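Local coordinates for protein similar to phosphinothricin acetyltransferase (Bacillus subtilis, PDB 1VHS) that probably transfers an acetyl group from acetyl-CoA to phosphinothricin, inactivating the antibiotic as a GNAT-family acetyltransferase, at residues 79-87 with 114-122; 133-144 with 155-163. All blocks are in the same frame, centred on the assembly; numbering follows the deposited sequence.

Contact 1 (79-87 with 114-122); sequences YNKTAEVSI and GIRSLMAFI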
loop_
_atom_site.group_PDB
_atom_site.type_symbol
_atom_site.label_atom_id
_atom_site.label_comp_id
_atom_site.label_asym_id
_atom_site.label_seq_id
_atom_site.Cartn_x
_atom_site.Cartn_y
_atom_site.Cartn_z
ATOM N N TYR A 79 14.675 8.819 10.847
ATOM C CA TYR A 79 13.637 8.658 9.830
ATOM C C TYR A 79 12.211 8.593 10.382
ATOM O O TYR A 79 11.288 8.230 9.658
ATOM C CB TYR A 79 13.907 7.402 8.995
ATOM C CG TYR A 79 15.261 7.399 8.323
ATOM C CD1 TYR A 79 16.384 6.883 8.971
ATOM C CD2 TYR A 79 15.422 7.930 7.045
ATOM C CE1 TYR A 79 17.643 6.897 8.354
ATOM C CE2 TYR A 79 16.667 7.950 6.422
ATOM C CZ TYR A 79 17.772 7.432 7.079
ATOM O OH TYR A 79 19.001 7.451 6.453
ATOM N N ASN A 80 12.033 8.959 11.648
ATOM C CA ASN A 80 10.714 8.927 12.290
ATOM C C ASN A 80 9.560 9.627 11.572
ATOM O O ASN A 80 8.406 9.249 11.752
ATOM C CB ASN A 80 10.790 9.501 13.710
ATOM C CG ASN A 80 11.508 8.588 14.668
ATOM O OD1 ASN A 80 11.517 7.370 14.493
ATOM N ND2 ASN A 80 12.102 9.169 15.705
ATOM N N LYS A 81 9.856 10.656 10.788
ATOM C CA LYS A 81 8.812 11.388 10.081
ATOM C C LYS A 81 8.652 10.949 8.636
ATOM O O LYS A 81 7.950 11.592 7.858
ATOM C CB LYS A 81 9.098 12.889 10.136
ATOM C CG LYS A 81 8.726 13.525 11.467
ATOM C CD LYS A 81 9.172 14.974 11.547
ATOM C CE LYS A 81 10.653 15.061 11.855
ATOM N NZ LYS A 81 10.968 14.424 13.166
ATOM N N THR A 82 9.299 9.846 8.286
ATOM C CA THR A 82 9.230 9.325 6.928
ATOM C C THR A 82 8.585 7.948 6.956
ATOM O O THR A 82 8.989 7.071 7.723
ATOM C CB THR A 82 10.647 9.250 6.303
ATOM O OG1 THR A 82 11.191 10.574 6.221
ATOM C CG2 THR A 82 10.591 8.651 4.908
ATOM N N ALA A 83 7.569 7.759 6.126
ATOM C CA ALA A 83 6.875 6.486 6.080
ATOM C C ALA A 83 6.509 6.061 4.677
ATOM O O ALA A 83 6.538 6.851 3.738
ATOM C CB ALA A 83 5.604 6.553 6.942
ATOM N N GLU A 84 6.155 4.791 4.547
ATOM C CA GLU A 84 5.741 4.246 3.275
ATOM C C GLU A 84 4.245 4.001 3.353
ATOM O O GLU A 84 3.720 3.678 4.418
ATOM C CB GLU A 84 6.457 2.919 3.009
ATOM C CG GLU A 84 7.956 3.059 2.798
ATOM C CD GLU A 84 8.724 1.812 3.191
ATOM O OE1 GLU A 84 8.282 0.697 2.837
ATOM O OE2 GLU A 84 9.778 1.951 3.847
ATOM N N VAL A 85 3.553 4.197 2.240
ATOM C CA VAL A 85 2.127 3.916 2.201
ATOM C C VAL A 85 1.920 2.841 1.140
ATOM O O VAL A 85 2.444 2.944 0.026
ATOM C CB VAL A 85 1.273 5.166 1.862
ATOM C CG1 VAL A 85 1.655 5.734 0.495
ATOM C CG2 VAL A 85 -0.211 4.784 1.885
ATOM N N SER A 86 1.189 1.791 1.507
ATOM C CA SER A 86 0.897 0.686 0.604
ATOM C C SER A 86 -0.618 0.529 0.519
ATOM O O SER A 86 -1.303 0.519 1.538
ATOM C CB SER A 86 1.531 -0.612 1.126
ATOM O OG SER A 86 0.996 -0.968 2.385
ATOM N N ILE A 87 -1.138 0.424 -0.699
ATOM C CA ILE A 87 -2.566 0.277 -0.902
ATOM C C ILE A 87 -2.880 -0.921 -1.790
ATOM O O ILE A 87 -2.382 -1.019 -2.912
ATOM C CB ILE A 87 -3.152 1.550 -1.550
ATOM C CG1 ILE A 87 -2.867 2.756 -0.651
ATOM C CG2 ILE A 87 -4.654 1.382 -1.787
ATOM C CD1 ILE A 87 -3.299 4.093 -1.234
ATOM N N GLY A 114 1.835 12.246 12.027
ATOM C CA GLY A 114 3.143 12.843 12.223
ATOM C C GLY A 114 4.090 12.559 11.067
ATOM O O GLY A 114 5.302 12.730 11.184
ATOM N N ILE A 115 3.537 12.127 9.941
ATOM C CA ILE A 115 4.347 11.820 8.765
ATOM C C ILE A 115 4.614 13.071 7.933
ATOM O O ILE A 115 3.683 13.773 7.539
ATOM C CB ILE A 115 3.639 10.790 7.875
ATOM C CG1 ILE A 115 3.459 9.481 8.647
ATOM C CG2 ILE A 115 4.452 10.554 6.599
ATOM C CD1 ILE A 115 2.489 8.518 7.990
ATOM N N ARG A 116 5.890 13.344 7.675
ATOM C CA ARG A 116 6.293 14.499 6.874
ATOM C C ARG A 116 6.579 14.102 5.428
ATOM O O ARG A 116 6.231 14.826 4.494
ATOM C CB ARG A 116 7.537 15.159 7.475
ATOM C CG ARG A 116 8.115 16.271 6.613
ATOM C CD ARG A 116 9.143 17.095 7.373
ATOM N NE ARG A 116 10.230 16.280 7.908
ATOM C CZ ARG A 116 11.181 16.746 8.711
ATOM N NH1 ARG A 116 12.135 15.939 9.156
ATOM N NH2 ARG A 116 11.176 18.023 9.072
ATOM N N SER A 117 7.216 12.952 5.244
ATOM C CA SER A 117 7.543 12.460 3.903
ATOM C C SER A 117 6.907 11.094 3.722
ATOM O O SER A 117 7.149 10.178 4.505
ATOM C CB SER A 117 9.065 12.349 3.721
ATOM O OG SER A 117 9.694 13.604 3.953
ATOM N N LEU A 118 6.089 10.962 2.689
ATOM C CA LEU A 118 5.408 9.706 2.423
ATOM C C LEU A 118 5.890 9.149 1.089
ATOM O O LEU A 118 5.910 9.857 0.097
ATOM C CB LEU A 118 3.896 9.950 2.396
ATOM C CG LEU A 118 2.962 8.744 2.404
ATOM C CD1 LEU A 118 3.224 7.904 3.647
ATOM C CD2 LEU A 118 1.507 9.226 2.371
HETATM N N MSE A 119 6.296 7.884 1.077
HETATM C CA MSE A 119 6.777 7.246 -0.142
HETATM C C MSE A 119 5.927 6.038 -0.535
HETATM O O MSE A 119 5.322 5.382 0.315
HETATM C CB MSE A 119 8.232 6.790 0.037
HETATM C CG MSE A 119 9.243 7.922 0.045
HETATM SE SE MSE A 119 11.059 7.250 0.268
HETATM C CE MSE A 119 10.958 6.937 2.111
ATOM N N ALA A 120 5.900 5.753 -1.834
ATOM C CA ALA A 120 5.154 4.626 -2.371
ATOM C C ALA A 120 6.061 3.848 -3.315
ATOM O O ALA A 120 6.761 4.440 -4.133
ATOM C CB ALA A 120 3.915 5.124 -3.132
ATOM N N PHE A 121 6.051 2.525 -3.189
ATOM C CA PHE A 121 6.872 1.654 -4.031
ATOM C C PHE A 121 5.963 1.028 -5.075
ATOM O O PHE A 121 5.112 0.193 -4.756
ATOM C CB PHE A 121 7.534 0.567 -3.174
ATOM C CG PHE A 121 8.584 1.093 -2.234
ATOM C CD1 PHE A 121 8.282 2.095 -1.318
ATOM C CD2 PHE A 121 9.883 0.592 -2.272
ATOM C CE1 PHE A 121 9.256 2.595 -0.453
ATOM C CE2 PHE A 121 10.868 1.084 -1.411
ATOM C CZ PHE A 121 10.550 2.089 -0.499
ATOM N N ILE A 122 6.154 1.438 -6.326
ATOM C CA ILE A 122 5.327 0.986 -7.430
ATOM C C ILE A 122 6.154 0.463 -8.592
ATOM O O ILE A 122 7.134 1.087 -9.002
ATOM C CB ILE A 122 4.437 2.164 -7.936
ATOM C CG1 ILE A 122 3.642 2.750 -6.762
ATOM C CG2 ILE A 122 3.513 1.688 -9.046
ATOM C CD1 ILE A 122 2.949 4.079 -7.070
HETATM O O HOH W 1 10.575 13.560 6.510
HETATM O O HOH W 2 4.431 1.346 -1.219
#

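Contact 2 (133-144 with 155-163); sequences FEKHGFAEWGLF and YDLKILGRE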
loop_
_atom_site.group_PDB
_atom_site.type_symbol
_atom_site.label_atom_id
_atom_site.label_comp_id
_atom_site.label_asym_id
_atom_site.label_seq_id
_atom_site.Cartn_x
_atom_site.Cartn_y
_atom_site.Cartn_z
ATOM N N PHE A 133 -0.824 8.491 -8.354
ATOM C CA PHE A 133 0.000 9.167 -7.357
ATOM C C PHE A 133 0.539 10.521 -7.830
ATOM O O PHE A 133 0.594 11.479 -7.057
ATOM C CB PHE A 133 1.161 8.261 -6.916
ATOM C CG PHE A 133 0.771 7.251 -5.868
ATOM C CD1 PHE A 133 0.008 6.132 -6.202
ATOM C CD2 PHE A 133 1.141 7.434 -4.543
ATOM C CE1 PHE A 133 -0.380 5.213 -5.226
ATOM C CE2 PHE A 133 0.757 6.518 -3.555
ATOM C CZ PHE A 133 -0.006 5.407 -3.901
ATOM N N GLU A 134 0.921 10.610 -9.102
ATOM C CA GLU A 134 1.457 11.856 -9.628
ATOM C C GLU A 134 0.423 12.976 -9.660
ATOM O O GLU A 134 0.783 14.146 -9.637
ATOM C CB GLU A 134 2.062 11.635 -11.023
ATOM C CG GLU A 134 3.405 10.921 -10.972
ATOM C CD GLU A 134 3.971 10.609 -12.347
ATOM O OE1 GLU A 134 4.176 11.551 -13.139
ATOM O OE2 GLU A 134 4.213 9.419 -12.633
ATOM N N LYS A 135 -0.857 12.621 -9.700
ATOM C CA LYS A 135 -1.907 13.636 -9.699
ATOM C C LYS A 135 -2.074 14.152 -8.278
ATOM O O LYS A 135 -2.642 15.222 -8.065
ATOM C CB LYS A 135 -3.241 13.055 -10.180
ATOM C CG LYS A 135 -3.298 12.741 -11.666
ATOM C CD LYS A 135 -4.667 12.194 -12.036
ATOM C CE LYS A 135 -4.758 11.836 -13.515
ATOM N NZ LYS A 135 -6.059 11.180 -13.819
ATOM N N HIS A 136 -1.578 13.386 -7.308
ATOM C CA HIS A 136 -1.688 13.778 -5.910
ATOM C C HIS A 136 -0.410 14.287 -5.243
ATOM O O HIS A 136 -0.204 14.097 -4.044
ATOM C CB HIS A 136 -2.294 12.637 -5.088
ATOM C CG HIS A 136 -3.759 12.433 -5.329
ATOM N ND1 HIS A 136 -4.249 11.566 -6.283
ATOM C CD2 HIS A 136 -4.843 12.992 -4.740
ATOM C CE1 HIS A 136 -5.570 11.596 -6.269
ATOM N NE2 HIS A 136 -5.956 12.456 -5.342
ATOM N N GLY A 137 0.452 14.926 -6.026
ATOM C CA GLY A 137 1.657 15.512 -5.466
ATOM C C GLY A 137 2.912 14.670 -5.368
ATOM O O GLY A 137 3.953 15.165 -4.930
ATOM N N PHE A 138 2.830 13.407 -5.761
ATOM C CA PHE A 138 4.008 12.551 -5.702
ATOM C C PHE A 138 4.883 12.766 -6.928
ATOM O O PHE A 138 4.379 13.032 -8.019
ATOM C CB PHE A 138 3.606 11.078 -5.616
ATOM C CG PHE A 138 3.051 10.676 -4.284
ATOM C CD1 PHE A 138 1.754 11.030 -3.918
ATOM C CD2 PHE A 138 3.829 9.945 -3.385
ATOM C CE1 PHE A 138 1.240 10.658 -2.672
ATOM C CE2 PHE A 138 3.324 9.570 -2.144
ATOM C CZ PHE A 138 2.023 9.927 -1.786
ATOM N N ALA A 139 6.195 12.668 -6.728
ATOM C CA ALA A 139 7.177 12.811 -7.801
ATOM C C ALA A 139 8.069 11.572 -7.765
ATOM O O ALA A 139 8.245 10.960 -6.710
ATOM C CB ALA A 139 8.020 14.054 -7.576
ATOM N N GLU A 140 8.639 11.200 -8.904
ATOM C CA GLU A 140 9.517 10.035 -8.933
ATOM C C GLU A 140 10.833 10.386 -8.240
ATOM O O GLU A 140 11.567 11.274 -8.678
ATOM C CB GLU A 140 9.783 9.600 -10.376
ATOM C CG GLU A 140 10.612 8.323 -10.495
ATOM C CD GLU A 140 10.896 7.943 -11.939
ATOM O OE1 GLU A 140 9.943 7.916 -12.748
ATOM O OE2 GLU A 140 12.071 7.669 -12.258
ATOM N N TRP A 141 11.131 9.699 -7.144
ATOM C CA TRP A 141 12.356 9.958 -6.407
ATOM C C TRP A 141 13.426 8.929 -6.755
ATOM O O TRP A 141 14.605 9.121 -6.456
ATOM C CB TRP A 141 12.095 9.908 -4.906
ATOM C CG TRP A 141 11.372 11.095 -4.341
ATOM C CD1 TRP A 141 10.941 12.210 -5.013
ATOM C CD2 TRP A 141 11.011 11.285 -2.972
ATOM N NE1 TRP A 141 10.331 13.083 -4.135
ATOM C CE2 TRP A 141 10.363 12.539 -2.877
ATOM C CE3 TRP A 141 11.171 10.515 -1.811
ATOM C CZ2 TRP A 141 9.876 13.039 -1.665
ATOM C CZ3 TRP A 141 10.685 11.014 -0.606
ATOM C CH2 TRP A 141 10.044 12.268 -0.545
ATOM N N GLY A 142 13.008 7.828 -7.364
ATOM C CA GLY A 142 13.978 6.813 -7.730
ATOM C C GLY A 142 13.442 5.733 -8.638
ATOM O O GLY A 142 12.231 5.537 -8.769
ATOM N N LEU A 143 14.370 5.040 -9.283
ATOM C CA LEU A 143 14.049 3.936 -10.166
ATOM C C LEU A 143 15.169 2.928 -9.972
ATOM O O LEU A 143 16.338 3.221 -10.244
ATOM C CB LEU A 143 13.996 4.401 -11.626
ATOM C CG LEU A 143 13.385 3.432 -12.647
ATOM C CD1 LEU A 143 13.157 4.163 -13.965
ATOM C CD2 LEU A 143 14.292 2.231 -12.853
ATOM N N PHE A 144 14.813 1.758 -9.459
ATOM C CA PHE A 144 15.782 0.692 -9.227
ATOM C C PHE A 144 15.512 -0.290 -10.363
ATOM O O PHE A 144 14.553 -1.060 -10.324
ATOM C CB PHE A 144 15.553 0.046 -7.854
ATOM C CG PHE A 144 15.612 1.024 -6.692
ATOM C CD1 PHE A 144 16.277 2.244 -6.815
ATOM C CD2 PHE A 144 15.038 0.700 -5.469
ATOM C CE1 PHE A 144 16.367 3.125 -5.736
ATOM C CE2 PHE A 144 15.125 1.576 -4.377
ATOM C CZ PHE A 144 15.790 2.790 -4.516
ATOM N N TYR A 155 11.873 -6.780 -13.449
ATOM C CA TYR A 155 10.999 -5.619 -13.336
ATOM C C TYR A 155 11.663 -4.464 -12.593
ATOM O O TYR A 155 12.471 -4.681 -11.702
ATOM C CB TYR A 155 9.725 -6.001 -12.581
ATOM C CG TYR A 155 8.911 -7.092 -13.230
ATOM C CD1 TYR A 155 9.326 -8.424 -13.196
ATOM C CD2 TYR A 155 7.717 -6.791 -13.878
ATOM C CE1 TYR A 155 8.565 -9.428 -13.795
ATOM C CE2 TYR A 155 6.951 -7.782 -14.475
ATOM C CZ TYR A 155 7.378 -9.097 -14.431
ATOM O OH TYR A 155 6.606 -10.072 -15.019
ATOM N N ASP A 156 11.286 -3.244 -12.959
ATOM C CA ASP A 156 11.816 -2.038 -12.333
ATOM C C ASP A 156 10.929 -1.621 -11.164
ATOM O O ASP A 156 9.708 -1.787 -11.211
ATOM C CB ASP A 156 11.817 -0.870 -13.331
ATOM C CG ASP A 156 12.808 -1.043 -14.463
ATOM O OD1 ASP A 156 12.775 -0.198 -15.384
ATOM O OD2 ASP A 156 13.614 -1.996 -14.441
ATOM N N LEU A 157 11.539 -1.076 -10.118
ATOM C CA LEU A 157 10.763 -0.585 -8.989
ATOM C C LEU A 157 10.940 0.926 -8.947
ATOM O O LEU A 157 12.065 1.424 -8.876
ATOM C CB LEU A 157 11.258 -1.182 -7.669
ATOM C CG LEU A 157 10.443 -0.717 -6.453
ATOM C CD1 LEU A 157 9.021 -1.293 -6.540
ATOM C CD2 LEU A 157 11.128 -1.172 -5.168
ATOM N N LYS A 158 9.837 1.660 -9.030
ATOM C CA LYS A 158 9.911 3.105 -8.945
ATOM C C LYS A 158 9.512 3.530 -7.544
ATOM O O LYS A 158 8.635 2.922 -6.921
ATOM C CB LYS A 158 8.976 3.775 -9.957
ATOM C CG LYS A 158 9.566 3.894 -11.346
ATOM C CD LYS A 158 8.717 4.794 -12.237
ATOM C CE LYS A 158 9.404 5.015 -13.576
ATOM N NZ LYS A 158 8.745 6.103 -14.350
ATOM N N ILE A 159 10.174 4.560 -7.036
ATOM C CA ILE A 159 9.851 5.079 -5.718
ATOM C C ILE A 159 9.302 6.480 -5.933
ATOM O O ILE A 159 9.970 7.326 -6.531
ATOM C CB ILE A 159 11.094 5.195 -4.804
ATOM C CG1 ILE A 159 11.803 3.843 -4.707
ATOM C CG2 ILE A 159 10.670 5.660 -3.406
ATOM C CD1 ILE A 159 10.886 2.688 -4.430
ATOM N N LEU A 160 8.074 6.710 -5.477
ATOM C CA LEU A 160 7.456 8.022 -5.605
ATOM C C LEU A 160 7.361 8.606 -4.213
ATOM O O LEU A 160 7.102 7.890 -3.239
ATOM C CB LEU A 160 6.058 7.906 -6.220
ATOM C CG LEU A 160 5.969 7.889 -7.749
ATOM C CD1 LEU A 160 6.826 6.794 -8.334
ATOM C CD2 LEU A 160 4.509 7.705 -8.147
ATOM N N GLY A 161 7.586 9.906 -4.103
ATOM C CA GLY A 161 7.519 10.505 -2.794
ATOM C C GLY A 161 6.819 11.839 -2.777
ATOM O O GLY A 161 6.678 12.500 -3.801
ATOM N N ARG A 162 6.366 12.222 -1.594
ATOM C CA ARG A 162 5.707 13.501 -1.428
ATOM C C ARG A 162 5.938 14.020 -0.032
ATOM O O ARG A 162 5.781 13.283 0.943
ATOM C CB ARG A 162 4.203 13.394 -1.660
ATOM C CG ARG A 162 3.518 14.697 -1.252
ATOM C CD ARG A 162 2.062 14.736 -1.560
ATOM N NE ARG A 162 1.450 15.881 -0.890
ATOM C CZ ARG A 162 0.142 16.032 -0.740
ATOM N NH1 ARG A 162 -0.338 17.095 -0.105
ATOM N NH2 ARG A 162 -0.681 15.118 -1.232
ATOM N N GLU A 163 6.326 15.287 0.067
ATOM C CA GLU A 163 6.524 15.892 1.372
ATOM C C GLU A 163 5.204 16.568 1.707
ATOM O O GLU A 163 4.734 17.439 0.973
ATOM C CB GLU A 163 7.656 16.914 1.352
ATOM C CG GLU A 163 8.028 17.387 2.749
ATOM C CD GLU A 163 9.340 18.133 2.780
ATOM O OE1 GLU A 163 10.318 17.637 2.183
ATOM O OE2 GLU A 163 9.392 19.206 3.411
HETATM O O HOH W 3 6.908 15.415 -4.477
#

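Contact 1 (79-87 with 114-122)
K81 O grips two backbone N-H groups at once: R116 N lies 2.7 Å from it, in the carbonyl plane on a lone pair, while S117 N sits 3.0 Å from it on a straighter bond (170°). A parallel ladder follows, with A83 N on S117 O, M119 N on A83 O and V85 N on M119 O, each at 2.9 Å. Beyond M119 a water continues it, donating to V85 O and accepting from F121 N. The strand segments cross at -41°, consistent with the splay between these two strands of the GNAT fold, where GNAT enzymes bind acetyl-CoA and where its site is predicted here.

A second water joins T82 OG1, S117 OG and R116 NE, meeting the guanidinium in plane at its edge. Over one face of that group lies K81 CE, 3.2 Å from R116 NH1; bends at chi3 (-79°) and chi4 of K81 fold the lysine chain there. The two cationic ends stay 4.4 Å apart, K81 NZ to R116 NH1, probably a mild repulsion.

On the face with T82 and E84, T82 CG2 meets the terminal methyl of selenomethionine M119, CE, at a tight 3.3 Å; in the conformer described, E84 CG lies oblique to the F121 ring. On the other face A83 CB meets I115 CD1, and V85 crosses L118 at about a right angle, its CG1 3.8 Å from L118 CG.

Helix 98-109 links the strands as a beta-alpha-beta unit. Strand 64-72 borders 82-89 through E71 and S69, strand 153-163 borders 117-123, and F133 of helix 127-135 packs on A120.

Contact 2 (133-144 with 155-163)
A139 and G161 exchange two backbone bonds, N to O each way, as the first hydrogen-bonded pair of an antiparallel ladder that runs on through G142 with I159 and F144 with L157. Between E140 and G142 the register slips by one: W141 N and G142 N both reach I159 O, at 2.7 and 3.2 Å, the second on a lone pair. This is a classic beta bulge in the hairpin of strands 139-150 and 153-163, the C-terminal pair of the GNAT sheet.

The bulge leaves W141 lying over the neighbouring strand, with G161 CA 3.4 Å from the centroid of its six-membered ring in a CH-pi contact over the face. F138 is sandwiched: R162 CB stands 3.8 Å from its ring centroid, F133 CD2 presses on the opposite face, and L160 C meets the ring edge. Farther along, R162 runs extended past G137, and its NH2 makes a weak bond to H136 O.

On the side of L160, K158 NZ forms a salt bridge with E140 OE1 at 2.7 Å, approaching from above the carboxylate plane. E140 reaches it with CG anti to the backbone N (chi1 -176°). L160 CD2 packs on F133 CB, 3.6 Å away. On the opposite face F144 CE2 touches I159 CG1 at 4.0 Å, in the conformer of I159 described.

In the fold
The two contacts are neighbouring seams of one sheet, their centres about 11 Å apart. Strand 117-122 of contact 1 pairs directly with 155-163 of contact 2: A120 N to L160 O and I122 O to K158 N, both 2.8 Å and probable hydrogen bonds. F138 CE2 also packs on L118 O, at 3.4 Å. Along the chain, contact 1 closes before contact 2 opens; helix 127-135 leads from one to the other, its last turn belonging to contact 2. Both border the predicted acetyl-CoA site. Contact 1 contains I87, one of its residues; in contact 2, the F133 side chain comes to about 4 Å from that of I87, and H136 to about 5 Å from S100, nearest atoms.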